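Long-range contacts in tyrosinase (Burkholderia thailandensis, PDB 5ZRD), which uses a pair of copper ions to hydroxylate monophenols to catechols and, as expected of a tyrosinase, to oxidise these to quinones: residues A[323-328]-A[398-403]; A[7-12]-A[111-116]; A[242-247]-A[271-276]; A[86-91]-A[249-254]; A[30-35]-A[103-108]. All coordinates share one frame; numbering follows the deposited sequence.

Interaction 1: A[323-328]-A[398-403]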
# COMPACT_ATOMS: atom_id res chain seq x y z
N VAL A 323 -33.56 -15.13 19.38
CA VAL A 323 -33.62 -14.72 18.01
C VAL A 323 -33.70 -15.97 17.12
O VAL A 323 -34.34 -15.99 16.06
CB VAL A 323 -32.40 -13.84 17.67
CG1 VAL A 323 -32.29 -13.54 16.19
CG2 VAL A 323 -32.45 -12.56 18.46
N ASP A 324 -33.03 -17.03 17.56
CA ASP A 324 -33.00 -18.28 16.80
C ASP A 324 -34.35 -18.95 16.89
O ASP A 324 -34.80 -19.53 15.93
CB ASP A 324 -31.93 -19.21 17.35
CG ASP A 324 -31.62 -20.37 16.42
OD1 ASP A 324 -31.29 -20.07 15.25
OD2 ASP A 324 -31.69 -21.55 16.90
N ARG A 325 -34.98 -18.85 18.05
CA ARG A 325 -36.33 -19.38 18.22
C ARG A 325 -37.31 -18.65 17.29
O ARG A 325 -38.20 -19.29 16.67
CB ARG A 325 -36.74 -19.23 19.67
CG ARG A 325 -38.06 -19.88 20.03
CD ARG A 325 -38.43 -19.57 21.47
NE ARG A 325 -38.74 -18.17 21.72
CZ ARG A 325 -39.93 -17.62 21.58
NH1 ARG A 325 -40.94 -18.39 21.21
NH2 ARG A 325 -40.13 -16.32 21.81
N MET A 326 -37.16 -17.34 17.17
CA MET A 326 -38.03 -16.55 16.26
C MET A 326 -37.76 -16.98 14.81
O MET A 326 -38.68 -17.14 14.03
CB MET A 326 -37.77 -15.05 16.43
CG MET A 326 -38.22 -14.49 17.77
SD MET A 326 -40.02 -14.30 17.86
CE MET A 326 -40.50 -15.83 18.61
N PHE A 327 -36.51 -17.18 14.46
CA PHE A 327 -36.17 -17.72 13.15
C PHE A 327 -36.88 -19.06 12.93
O PHE A 327 -37.42 -19.31 11.87
CB PHE A 327 -34.65 -17.83 13.05
CG PHE A 327 -34.09 -18.44 11.80
CD1 PHE A 327 -34.84 -18.54 10.63
CD2 PHE A 327 -32.81 -18.94 11.79
CE1 PHE A 327 -34.30 -19.09 9.48
CE2 PHE A 327 -32.26 -19.48 10.63
CZ PHE A 327 -33.00 -19.53 9.47
N TRP A 328 -36.93 -19.90 13.96
CA TRP A 328 -37.53 -21.24 13.85
C TRP A 328 -39.07 -21.14 13.75
O TRP A 328 -39.70 -21.86 12.98
CB TRP A 328 -37.08 -22.13 15.02
CG TRP A 328 -37.69 -23.50 15.01
CD1 TRP A 328 -38.58 -24.00 15.92
CD2 TRP A 328 -37.50 -24.53 14.02
NE1 TRP A 328 -38.95 -25.27 15.56
CE2 TRP A 328 -38.29 -25.63 14.41
CE3 TRP A 328 -36.75 -24.63 12.85
CZ2 TRP A 328 -38.34 -26.81 13.69
CZ3 TRP A 328 -36.79 -25.81 12.14
CH2 TRP A 328 -37.57 -26.89 12.56
N PHE A 398 -32.16 -30.60 18.10
CA PHE A 398 -32.87 -29.85 19.17
C PHE A 398 -34.08 -29.09 18.60
O PHE A 398 -34.24 -28.92 17.40
CB PHE A 398 -31.89 -28.91 19.88
CG PHE A 398 -31.58 -27.63 19.14
CD1 PHE A 398 -32.40 -26.51 19.27
CD2 PHE A 398 -30.48 -27.54 18.32
CE1 PHE A 398 -32.13 -25.34 18.58
CE2 PHE A 398 -30.19 -26.34 17.66
CZ PHE A 398 -31.04 -25.26 17.76
N THR A 399 -34.92 -28.66 19.52
CA THR A 399 -36.11 -27.93 19.22
C THR A 399 -36.32 -26.87 20.30
O THR A 399 -35.59 -26.83 21.31
CB THR A 399 -37.32 -28.87 19.18
OG1 THR A 399 -38.38 -28.21 18.47
CG2 THR A 399 -37.76 -29.28 20.57
N TYR A 400 -37.31 -26.02 20.09
CA TYR A 400 -37.63 -24.94 21.00
C TYR A 400 -38.88 -25.38 21.74
O TYR A 400 -39.81 -25.83 21.13
CB TYR A 400 -37.77 -23.57 20.29
CG TYR A 400 -36.42 -22.97 19.97
CD1 TYR A 400 -35.65 -22.41 20.97
CD2 TYR A 400 -35.85 -23.08 18.71
CE1 TYR A 400 -34.37 -21.92 20.72
CE2 TYR A 400 -34.57 -22.62 18.45
CZ TYR A 400 -33.83 -22.02 19.46
OH TYR A 400 -32.56 -21.58 19.25
N GLY A 401 -38.82 -25.29 23.05
CA GLY A 401 -40.01 -25.46 23.82
C GLY A 401 -40.99 -24.36 23.49
O GLY A 401 -40.75 -23.57 22.63
N PRO A 402 -42.10 -24.34 24.20
CA PRO A 402 -43.11 -23.33 24.01
C PRO A 402 -42.68 -21.96 24.54
O PRO A 402 -42.05 -21.87 25.59
CB PRO A 402 -44.31 -23.85 24.83
CG PRO A 402 -43.66 -24.70 25.91
CD PRO A 402 -42.48 -25.34 25.21
N GLY A 403 -43.06 -20.91 23.82
CA GLY A 403 -42.89 -19.55 24.30
C GLY A 403 -43.72 -18.56 23.51
O GLY A 403 -44.44 -18.93 22.59
O HOH W 1 -40.94 -21.45 20.78

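Interaction 2: A[7-12]-A[111-116]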
# COMPACT_ATOMS: atom_id res chain seq x y z
N ALA A 7 -35.19 -38.14 19.21
CA ALA A 7 -36.05 -37.11 19.78
C ALA A 7 -35.23 -35.86 20.13
O ALA A 7 -34.20 -35.95 20.82
CB ALA A 7 -36.77 -37.64 21.00
N PRO A 8 -35.68 -34.68 19.67
CA PRO A 8 -34.88 -33.46 19.90
C PRO A 8 -34.71 -33.11 21.39
O PRO A 8 -35.68 -33.21 22.14
CB PRO A 8 -35.66 -32.32 19.21
CG PRO A 8 -36.82 -33.01 18.50
CD PRO A 8 -37.04 -34.31 19.24
N ARG A 9 -33.51 -32.70 21.81
CA ARG A 9 -33.38 -31.88 23.06
C ARG A 9 -34.25 -30.63 22.97
O ARG A 9 -34.43 -30.04 21.90
CB ARG A 9 -31.97 -31.35 23.25
CG ARG A 9 -30.90 -32.39 23.50
CD ARG A 9 -29.64 -31.69 23.97
NE ARG A 9 -28.95 -31.14 22.82
CZ ARG A 9 -29.00 -29.87 22.43
NH1 ARG A 9 -29.62 -28.95 23.17
NH2 ARG A 9 -28.39 -29.54 21.31
N VAL A 10 -34.76 -30.19 24.11
CA VAL A 10 -35.68 -29.09 24.17
C VAL A 10 -35.00 -27.89 24.84
O VAL A 10 -34.84 -27.87 26.04
CB VAL A 10 -36.96 -29.47 24.93
CG1 VAL A 10 -37.99 -28.35 24.87
CG2 VAL A 10 -37.55 -30.77 24.39
N ARG A 11 -34.65 -26.88 24.02
CA ARG A 11 -34.26 -25.54 24.50
C ARG A 11 -35.48 -24.89 25.14
O ARG A 11 -36.50 -24.79 24.48
CB ARG A 11 -33.74 -24.66 23.35
CG ARG A 11 -32.31 -24.98 22.96
CD ARG A 11 -31.69 -24.05 21.96
NE ARG A 11 -30.39 -24.54 21.52
CZ ARG A 11 -29.68 -23.96 20.56
NH1 ARG A 11 -30.16 -22.89 19.93
NH2 ARG A 11 -28.50 -24.44 20.20
N ARG A 12 -35.35 -24.47 26.40
CA ARG A 12 -36.49 -23.95 27.16
C ARG A 12 -36.27 -22.48 27.57
O ARG A 12 -35.16 -21.92 27.54
CB ARG A 12 -36.75 -24.81 28.40
CG ARG A 12 -37.24 -26.22 28.09
CD ARG A 12 -37.83 -26.92 29.31
NE ARG A 12 -38.31 -28.26 29.00
CZ ARG A 12 -39.36 -28.54 28.21
NH1 ARG A 12 -40.22 -27.59 27.84
NH2 ARG A 12 -39.54 -29.79 27.77
N GLY A 111 -25.27 -33.17 27.65
CA GLY A 111 -26.70 -33.01 27.29
C GLY A 111 -27.34 -31.76 27.89
O GLY A 111 -28.58 -31.67 27.96
N VAL A 112 -26.57 -30.76 28.33
CA VAL A 112 -27.25 -29.51 28.79
C VAL A 112 -27.70 -28.76 27.52
O VAL A 112 -27.08 -28.91 26.43
CB VAL A 112 -26.37 -28.63 29.71
CG1 VAL A 112 -25.30 -27.90 28.94
CG2 VAL A 112 -27.20 -27.62 30.49
N SER A 113 -28.76 -27.97 27.67
CA SER A 113 -29.35 -27.14 26.61
C SER A 113 -29.27 -25.65 26.97
O SER A 113 -29.57 -25.21 28.12
CB SER A 113 -30.79 -27.54 26.32
OG SER A 113 -30.83 -28.84 25.73
N MET A 114 -28.95 -24.87 25.95
CA MET A 114 -28.90 -23.44 26.08
C MET A 114 -30.34 -22.92 26.03
O MET A 114 -31.00 -23.07 25.02
CB MET A 114 -28.08 -22.84 24.94
CG MET A 114 -27.95 -21.33 25.01
SD MET A 114 -27.05 -20.74 26.46
CE MET A 114 -27.90 -19.20 26.74
N PRO A 115 -30.82 -22.30 27.11
CA PRO A 115 -32.18 -21.80 27.07
C PRO A 115 -32.22 -20.43 26.39
O PRO A 115 -31.16 -19.89 26.03
CB PRO A 115 -32.59 -21.63 28.54
CG PRO A 115 -31.29 -21.36 29.24
CD PRO A 115 -30.21 -22.04 28.42
N PHE A 116 -33.44 -19.90 26.25
CA PHE A 116 -33.68 -18.63 25.58
C PHE A 116 -34.29 -17.64 26.59
O PHE A 116 -35.14 -17.98 27.40
CB PHE A 116 -34.56 -18.77 24.33
CG PHE A 116 -35.91 -19.40 24.53
CD1 PHE A 116 -36.08 -20.78 24.40
CD2 PHE A 116 -37.03 -18.63 24.79
CE1 PHE A 116 -37.32 -21.37 24.57
CE2 PHE A 116 -38.28 -19.23 24.95
CZ PHE A 116 -38.42 -20.60 24.85

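Interaction 3: A[242-247]-A[271-276]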
# COMPACT_ATOMS: atom_id res chain seq x y z
N VAL A 242 -43.31 -9.37 16.29
CA VAL A 242 -44.54 -9.90 15.67
C VAL A 242 -44.49 -9.65 14.17
O VAL A 242 -44.66 -10.58 13.38
CB VAL A 242 -45.84 -9.32 16.27
CG1 VAL A 242 -47.06 -9.78 15.49
CG2 VAL A 242 -46.01 -9.65 17.75
N ARG A 243 -44.16 -8.43 13.75
CA ARG A 243 -44.04 -8.12 12.30
C ARG A 243 -43.08 -9.08 11.58
O ARG A 243 -43.34 -9.49 10.43
CB ARG A 243 -43.49 -6.70 12.05
CG ARG A 243 -44.54 -5.62 11.89
CD ARG A 243 -44.26 -4.67 10.73
NE ARG A 243 -45.25 -3.61 10.78
CZ ARG A 243 -46.46 -3.66 10.22
NH1 ARG A 243 -46.73 -4.59 9.31
NH2 ARG A 243 -47.39 -2.78 10.56
N CYS A 244 -41.91 -9.37 12.19
CA CYS A 244 -40.90 -10.10 11.45
C CYS A 244 -41.42 -11.50 11.10
O CYS A 244 -41.03 -12.03 10.06
CB CYS A 244 -39.56 -10.14 12.18
SG CYS A 244 -39.40 -11.37 13.50
N LEU A 245 -42.38 -12.02 11.87
CA LEU A 245 -42.91 -13.37 11.66
C LEU A 245 -43.75 -13.42 10.38
O LEU A 245 -43.98 -14.51 9.86
CB LEU A 245 -43.72 -13.83 12.88
CG LEU A 245 -42.91 -14.04 14.16
CD1 LEU A 245 -43.78 -14.58 15.28
CD2 LEU A 245 -41.74 -14.98 13.93
N SER A 246 -44.10 -12.27 9.85
CA SER A 246 -44.87 -12.19 8.59
C SER A 246 -43.95 -11.85 7.41
O SER A 246 -44.45 -11.58 6.32
CB SER A 246 -45.98 -11.14 8.69
OG SER A 246 -47.02 -11.56 9.57
N ALA A 247 -42.66 -11.73 7.60
CA ALA A 247 -41.84 -11.35 6.44
C ALA A 247 -42.04 -12.40 5.34
O ALA A 247 -42.06 -13.56 5.64
CB ALA A 247 -40.39 -11.20 6.82
N THR A 271 -40.38 -6.32 8.04
CA THR A 271 -39.44 -6.21 9.12
C THR A 271 -38.63 -7.51 9.22
O THR A 271 -39.21 -8.55 9.48
CB THR A 271 -40.13 -5.98 10.47
OG1 THR A 271 -40.82 -4.74 10.36
CG2 THR A 271 -39.15 -5.95 11.62
N PRO A 272 -37.31 -7.43 9.05
CA PRO A 272 -36.43 -8.55 9.23
C PRO A 272 -36.25 -8.88 10.71
O PRO A 272 -36.37 -8.01 11.59
CB PRO A 272 -35.09 -8.10 8.63
CG PRO A 272 -35.09 -6.59 8.83
CD PRO A 272 -36.54 -6.19 8.92
N VAL A 273 -35.95 -10.14 11.00
CA VAL A 273 -35.74 -10.51 12.38
C VAL A 273 -34.55 -9.72 12.95
O VAL A 273 -34.48 -9.50 14.15
CB VAL A 273 -35.52 -12.02 12.57
CG1 VAL A 273 -34.27 -12.54 11.90
CG2 VAL A 273 -35.50 -12.35 14.06
N GLU A 274 -33.62 -9.31 12.08
CA GLU A 274 -32.43 -8.58 12.48
C GLU A 274 -32.78 -7.25 13.18
O GLU A 274 -31.97 -6.75 13.95
CB GLU A 274 -31.51 -8.30 11.29
CG GLU A 274 -30.09 -7.98 11.71
CD GLU A 274 -29.11 -7.73 10.58
OE1 GLU A 274 -27.86 -7.58 10.87
OE2 GLU A 274 -29.58 -7.62 9.41
N SER A 275 -33.93 -6.68 12.86
CA SER A 275 -34.33 -5.34 13.31
C SER A 275 -34.63 -5.32 14.81
O SER A 275 -33.96 -4.64 15.56
CB SER A 275 -35.47 -4.82 12.45
OG SER A 275 -35.73 -3.45 12.70
N PRO A 276 -35.64 -6.07 15.26
CA PRO A 276 -35.92 -6.14 16.67
C PRO A 276 -34.73 -6.65 17.48
O PRO A 276 -34.53 -6.23 18.64
CB PRO A 276 -37.11 -7.10 16.80
CG PRO A 276 -37.17 -7.78 15.45
CD PRO A 276 -36.72 -6.69 14.52
O HOH W 2 -42.24 -8.56 7.74

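Interaction 4: A[86-91]-A[249-254]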
# COMPACT_ATOMS: atom_id res chain seq x y z
N GLY A 86 -26.26 -7.53 8.54
CA GLY A 86 -26.74 -6.88 7.36
C GLY A 86 -26.65 -7.76 6.12
O GLY A 86 -26.57 -7.23 5.00
N ASN A 87 -26.68 -9.09 6.28
CA ASN A 87 -26.62 -9.92 5.09
C ASN A 87 -27.39 -11.23 5.34
O ASN A 87 -27.80 -11.50 6.45
CB ASN A 87 -25.17 -10.13 4.65
CG ASN A 87 -24.40 -11.06 5.56
OD1 ASN A 87 -24.95 -12.03 6.07
ND2 ASN A 87 -23.10 -10.81 5.67
N VAL A 88 -27.59 -12.03 4.30
CA VAL A 88 -28.54 -13.17 4.41
C VAL A 88 -27.99 -14.29 5.31
O VAL A 88 -28.72 -15.21 5.68
CB VAL A 88 -28.91 -13.72 3.02
CG1 VAL A 88 -29.74 -12.71 2.24
CG2 VAL A 88 -27.67 -14.12 2.22
N LEU A 89 -26.73 -14.24 5.68
CA LEU A 89 -26.18 -15.22 6.61
C LEU A 89 -26.46 -14.81 8.07
O LEU A 89 -26.07 -15.53 8.97
CB LEU A 89 -24.67 -15.34 6.36
CG LEU A 89 -24.29 -15.72 4.93
CD1 LEU A 89 -22.80 -15.98 4.83
CD2 LEU A 89 -25.07 -16.94 4.47
N PHE A 90 -27.14 -13.70 8.32
CA PHE A 90 -27.32 -13.30 9.73
C PHE A 90 -27.98 -14.43 10.56
O PHE A 90 -27.50 -14.81 11.62
CB PHE A 90 -28.04 -11.95 9.84
CG PHE A 90 -28.59 -11.68 11.21
CD1 PHE A 90 -27.81 -11.09 12.18
CD2 PHE A 90 -29.85 -12.09 11.57
CE1 PHE A 90 -28.30 -10.88 13.47
CE2 PHE A 90 -30.36 -11.87 12.83
CZ PHE A 90 -29.57 -11.26 13.79
N PRO A 91 -29.11 -14.94 10.13
CA PRO A 91 -29.84 -15.92 10.95
C PRO A 91 -29.10 -17.26 11.15
O PRO A 91 -29.09 -17.80 12.25
CB PRO A 91 -31.12 -16.19 10.15
CG PRO A 91 -31.35 -14.90 9.42
CD PRO A 91 -29.95 -14.48 9.02
N ASN A 249 -40.44 -13.66 2.65
CA ASN A 249 -39.47 -14.63 2.13
C ASN A 249 -38.22 -14.56 3.01
O ASN A 249 -38.04 -13.60 3.75
CB ASN A 249 -39.17 -14.39 0.65
CG ASN A 249 -38.54 -13.03 0.36
OD1 ASN A 249 -37.42 -12.75 0.78
ND2 ASN A 249 -39.24 -12.19 -0.39
N TYR A 250 -37.34 -15.54 2.89
CA TYR A 250 -36.17 -15.65 3.72
C TYR A 250 -35.21 -14.48 3.45
O TYR A 250 -34.63 -13.93 4.37
CB TYR A 250 -35.44 -16.98 3.53
CG TYR A 250 -34.17 -17.01 4.33
CD1 TYR A 250 -34.20 -17.13 5.70
CD2 TYR A 250 -32.94 -16.80 3.73
CE1 TYR A 250 -33.04 -17.07 6.47
CE2 TYR A 250 -31.77 -16.73 4.47
CZ TYR A 250 -31.83 -16.86 5.85
OH TYR A 250 -30.67 -16.81 6.57
N THR A 251 -35.03 -14.10 2.21
CA THR A 251 -34.09 -13.01 1.93
C THR A 251 -34.43 -11.78 2.80
O THR A 251 -33.54 -11.26 3.47
CB THR A 251 -34.00 -12.71 0.44
OG1 THR A 251 -33.61 -13.91 -0.24
CG2 THR A 251 -32.98 -11.63 0.14
N VAL A 252 -35.69 -11.34 2.85
CA VAL A 252 -35.98 -10.09 3.50
C VAL A 252 -36.28 -10.32 4.98
O VAL A 252 -36.20 -9.37 5.77
CB VAL A 252 -37.11 -9.33 2.80
CG1 VAL A 252 -36.72 -9.07 1.36
CG2 VAL A 252 -38.46 -10.01 2.90
N PHE A 253 -36.58 -11.58 5.34
CA PHE A 253 -36.66 -11.94 6.72
C PHE A 253 -35.28 -11.83 7.37
O PHE A 253 -35.17 -11.47 8.55
CB PHE A 253 -37.19 -13.36 6.92
CG PHE A 253 -37.19 -13.85 8.35
CD1 PHE A 253 -38.12 -13.37 9.25
CD2 PHE A 253 -36.20 -14.70 8.81
CE1 PHE A 253 -38.11 -13.81 10.57
CE2 PHE A 253 -36.17 -15.13 10.13
CZ PHE A 253 -37.13 -14.69 11.01
N SER A 254 -34.24 -12.15 6.60
CA SER A 254 -32.95 -12.44 7.17
C SER A 254 -32.23 -11.18 7.66
O SER A 254 -31.45 -11.32 8.57
CB SER A 254 -32.08 -13.18 6.19
OG SER A 254 -31.67 -12.32 5.14

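Interaction 5: A[30-35]-A[103-108]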
# COMPACT_ATOMS: atom_id res chain seq x y z
N GLU A 30 -29.18 -25.27 37.83
CA GLU A 30 -27.84 -25.55 38.34
C GLU A 30 -26.94 -26.10 37.22
O GLU A 30 -25.73 -25.74 37.09
CB GLU A 30 -27.93 -26.52 39.52
CG GLU A 30 -28.33 -25.85 40.83
CD GLU A 30 -28.67 -26.81 41.97
OE1 GLU A 30 -28.91 -26.34 43.10
OE2 GLU A 30 -28.70 -28.02 41.70
N ASP A 31 -27.49 -26.97 36.38
CA ASP A 31 -26.65 -27.52 35.28
C ASP A 31 -26.17 -26.40 34.34
O ASP A 31 -25.00 -26.36 33.92
CB ASP A 31 -27.42 -28.56 34.47
CG ASP A 31 -27.65 -29.87 35.24
OD1 ASP A 31 -26.89 -30.20 36.18
OD2 ASP A 31 -28.62 -30.57 34.86
N LEU A 32 -27.10 -25.52 33.99
CA LEU A 32 -26.79 -24.40 33.12
C LEU A 32 -25.69 -23.54 33.77
O LEU A 32 -24.67 -23.29 33.13
CB LEU A 32 -28.05 -23.58 32.85
CG LEU A 32 -27.82 -22.38 31.92
CD1 LEU A 32 -27.61 -22.85 30.49
CD2 LEU A 32 -28.95 -21.37 32.03
N VAL A 33 -25.90 -23.12 35.01
CA VAL A 33 -24.91 -22.29 35.70
C VAL A 33 -23.58 -23.04 35.78
O VAL A 33 -22.53 -22.48 35.46
CB VAL A 33 -25.40 -21.81 37.08
CG1 VAL A 33 -24.25 -21.25 37.91
CG2 VAL A 33 -26.50 -20.76 36.96
N ARG A 34 -23.62 -24.32 36.16
CA ARG A 34 -22.40 -25.09 36.32
C ARG A 34 -21.65 -25.15 34.99
O ARG A 34 -20.45 -25.10 35.00
CB ARG A 34 -22.68 -26.50 36.85
CG ARG A 34 -21.46 -27.43 36.88
CD ARG A 34 -21.77 -28.84 37.37
NE ARG A 34 -22.04 -28.83 38.80
CZ ARG A 34 -23.24 -28.96 39.36
NH1 ARG A 34 -23.34 -28.87 40.68
NH2 ARG A 34 -24.33 -29.19 38.63
N ALA A 35 -22.37 -25.28 33.88
CA ALA A 35 -21.76 -25.34 32.53
C ALA A 35 -21.11 -24.00 32.17
O ALA A 35 -20.03 -23.95 31.55
CB ALA A 35 -22.81 -25.70 31.51
N GLU A 103 -22.38 -26.49 22.36
CA GLU A 103 -21.51 -27.71 22.32
C GLU A 103 -20.46 -27.61 23.43
O GLU A 103 -20.17 -28.60 24.09
CB GLU A 103 -20.81 -27.90 20.97
CG GLU A 103 -21.61 -28.72 19.97
CD GLU A 103 -20.88 -29.10 18.68
OE1 GLU A 103 -19.87 -28.45 18.36
OE2 GLU A 103 -21.32 -30.07 18.02
N ALA A 104 -19.93 -26.40 23.64
CA ALA A 104 -19.00 -26.07 24.72
C ALA A 104 -19.66 -26.23 26.09
O ALA A 104 -19.02 -26.77 26.99
CB ALA A 104 -18.50 -24.67 24.55
N LEU A 105 -20.88 -25.77 26.29
CA LEU A 105 -21.47 -25.97 27.60
C LEU A 105 -21.56 -27.48 27.89
O LEU A 105 -21.47 -27.91 29.05
CB LEU A 105 -22.86 -25.33 27.70
CG LEU A 105 -22.96 -23.81 27.57
CD1 LEU A 105 -24.42 -23.41 27.56
CD2 LEU A 105 -22.25 -23.08 28.70
N GLN A 106 -21.74 -28.27 26.84
CA GLN A 106 -22.06 -29.70 26.95
C GLN A 106 -20.81 -30.51 27.33
O GLN A 106 -20.90 -31.59 27.94
CB GLN A 106 -22.68 -30.22 25.65
CG GLN A 106 -24.20 -30.07 25.59
CD GLN A 106 -24.78 -30.43 24.24
OE1 GLN A 106 -24.05 -30.76 23.29
NE2 GLN A 106 -26.09 -30.37 24.14
N SER A 107 -19.65 -29.97 26.97
CA SER A 107 -18.35 -30.48 27.36
C SER A 107 -18.13 -30.37 28.87
O SER A 107 -17.28 -31.06 29.37
CB SER A 107 -17.25 -29.78 26.63
OG SER A 107 -17.00 -28.53 27.26
N ILE A 108 -18.83 -29.48 29.56
CA ILE A 108 -18.78 -29.41 31.00
C ILE A 108 -19.91 -30.26 31.56
O ILE A 108 -19.67 -31.12 32.41
CB ILE A 108 -18.91 -27.95 31.48
CG1 ILE A 108 -17.87 -27.00 30.86
CG2 ILE A 108 -18.90 -27.86 33.01
CD1 ILE A 108 -16.49 -27.58 30.68

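Interaction 1: A[323-328]-A[398-403]
Tyr400, at the end of strand 398-400, lays its ring against helix 315-334 and has three helix residues around it. Arg325 crosses one face: its CB stands 3.7 Å from the centroid of the Tyr400 ring, 14° off the normal, a CH-pi contact. CG of Arg325 follows over the base of the ring. The chain then bends at chi3 (67°), which turns the guanidinium away toward Gly403. There NH1 of Arg325 gives a hydrogen bond to a water, which in turn donates to Gly401 O. Asn322 and Ser404 hold the same guanidinium. At the far end of the ring, Tyr400 OH donates to Asp324 OD2 over 2.5 Å, on the anti lone pair. Trp328 CB packs beside Tyr400 CD2 at 4.0 Å. Asp324 OD1 forms a salt bridge with Arg95 of helix 90-108. This carboxylate is buried, and its partners Tyr400 and Arg95 would probably favour its charged form.

Interaction 2: A[7-12]-A[111-116]
The Arg9 side chain leaves beside its backbone N (chi1 -66°) and bends at chi3 (-80°), which carries the guanidinium back to Ser113. Arg9 NH1 donates to Ser113 OG over 2.8 Å, with an N-H...O angle of 154°. The hydroxyl lies close to the guanidinium plane. Glu102 of helix 90-108 takes a salt bridge from the same NH1.

Arg11 makes a different kind of contact. Its chain is extended from CG to NE, and the methylenes run past the carbonyl of Met114, with CG 3.1 Å from Met114 O. The charged end goes on to Glu102, to the hydroxyl of Tyr400 and to a cation-pi contact with Phe398. Further along, the edge of the Phe116 ring faces the backbone, with CE1 3.5 Å from Arg11 O in the ring plane. Phe116 N is 3.0 Å from Arg12 O, a hydrogen bond that is doubtful, since Arg12 O is crowded in the model.

Strand 9-11 pairs in parallel with strand 398-400. The 111-116 loop, which follows helix 90-108, packs on it, while Met114 and Pro115 also touch Phe318 of helix 315-334 and side chains of helix 27-41.

Interaction 3: A[242-247]-A[271-276]
Near the dinuclear copper site, the C-terminal part of helix 237-244 packs on the lead-in to helix 274-285, which carries the copper ligands His277 and His281. Cys244 and Thr271 form the centre. Cys244 CA approaches Thr271 O at 3.0 Å, a CA-H...O contact with an angle of 145° at the hydrogen. The CB of Cys244 lies 3.2 Å from the same carbonyl oxygen. SG is turned between the backbone N and the carbonyl carbon (chi1 80°), and this places it 4.0 Å from Val273 CB.

The chain reverses in a type I beta turn from Cys244 to Ala247. The turn brings the methyl of Ala247 to 3.9 Å from Thr271 O, so this oxygen has carbon neighbours from both Cys244 and Ala247. A water joins the two backbones: it accepts from Thr271 N at 2.9 Å and donates to Arg243 O at 3.1 Å.

Arg243 and Thr271 cross at about a right angle. Arg243 CD stands 3.5 Å from Thr271 OG1, while the charged end of Arg243 turns elsewhere. That hydroxyl is hydrogen-bonded to a citrate, probably from the crystallisation liquor. Phe253 of helix 250-254 touches Cys244, Ala247 and Val273.

Interaction 4: A[86-91]-A[249-254]
This is a buried contact between the start of helix 90-108, which carries the copper ligand His94, and the short helix 250-254, both in the central domain of the tyrosinase fold. An asparagine makes a capping bond before each helix. Asn249 OD1, at the N-cap, accepts from Val252 N, and Asn87 OD1, ahead of the turn into helix 90-108, accepts from Leu89 N. Across the contact, Tyr250 reaches the carbonyl of this type I beta turn. Its OH donates to Val88 O over 2.7 Å, nearly in line with the C=O bond (168°). Pro91 comes from the opposite direction, with CG 4.0 Å from Tyr250 CE1. Ser254 lies between Val88 and Pro91: its OG is 3.3 Å from Val88 CA and its CB is 3.7 Å from Pro91 CG. The same OG donates to Thr251 O in its own segment. Phe90 borders the copper site, where its ring meets His94 and His277. Phe90 CD2 lies 3.5 Å from Ser254 O, and the same oxygen is 3.5 Å from Pro91 CD.

Interaction 5: A[30-35]-A[103-108]
Ala35 sets its methyl against the carbonyl and CB of Leu105. Its CB is 3.8 Å from Leu105 CB and 3.6 Å from Leu105 O. The small side chain is consistent with the close approach of the backbones here: Ala35 and Leu105 have CA atoms 5.0 Å apart. The short axes pass 9.0 Å from each other at 100°, so the two segments cross at nearly a right angle and share a small patch.

The end of Leu105 spreads against segment 30-35. Its CG stands beside the backbone N (chi1 -64°), and the branch ends in two methyls with different partners. CD2 lies 3.7 Å from Ala35 O, and CD1 is 4.4 Å from Leu32 CD1. Ile108, three residues further on, packs against backbone carbonyls. Its CG2 is 3.7 Å from Arg34 O, and its CG1 is 3.8 Å from Ala35 O.

Trp36 and Ile39 of helix 27-41 also touch Leu105, and Leu32 rests on Pro115. The guanidinium of Arg34 points elsewhere, to a salt bridge with Asp141. What joins these two segments is therefore apolar: methyl and methylene groups lie on each other and on backbone carbonyls, and the fit depends on shape rather than on polar pairing.

Overall arrangement
From the N terminus, interaction 2 opens first and closes a loop from strand 9-11 to the segment after helix 90-108. Interaction 5 is nested inside it and packs helix 27-41 on the end of helix 90-108. The start of that helix enters interaction 4, which closes a long loop to helix 250-254 and crosses interactions 2 and 5. Interaction 3 closes a short loop between helix 237-244 and the lead-in to helix 274-285. It crosses interaction 4 and touches it through Phe253 and Glu274. Interaction 1 comes last, tying helix 315-334 to strand 398-400. It touches interaction 2 through the parallel strand pair and packs on interactions 3 and 4. Together they connect the N-terminal region with copper-binding helices.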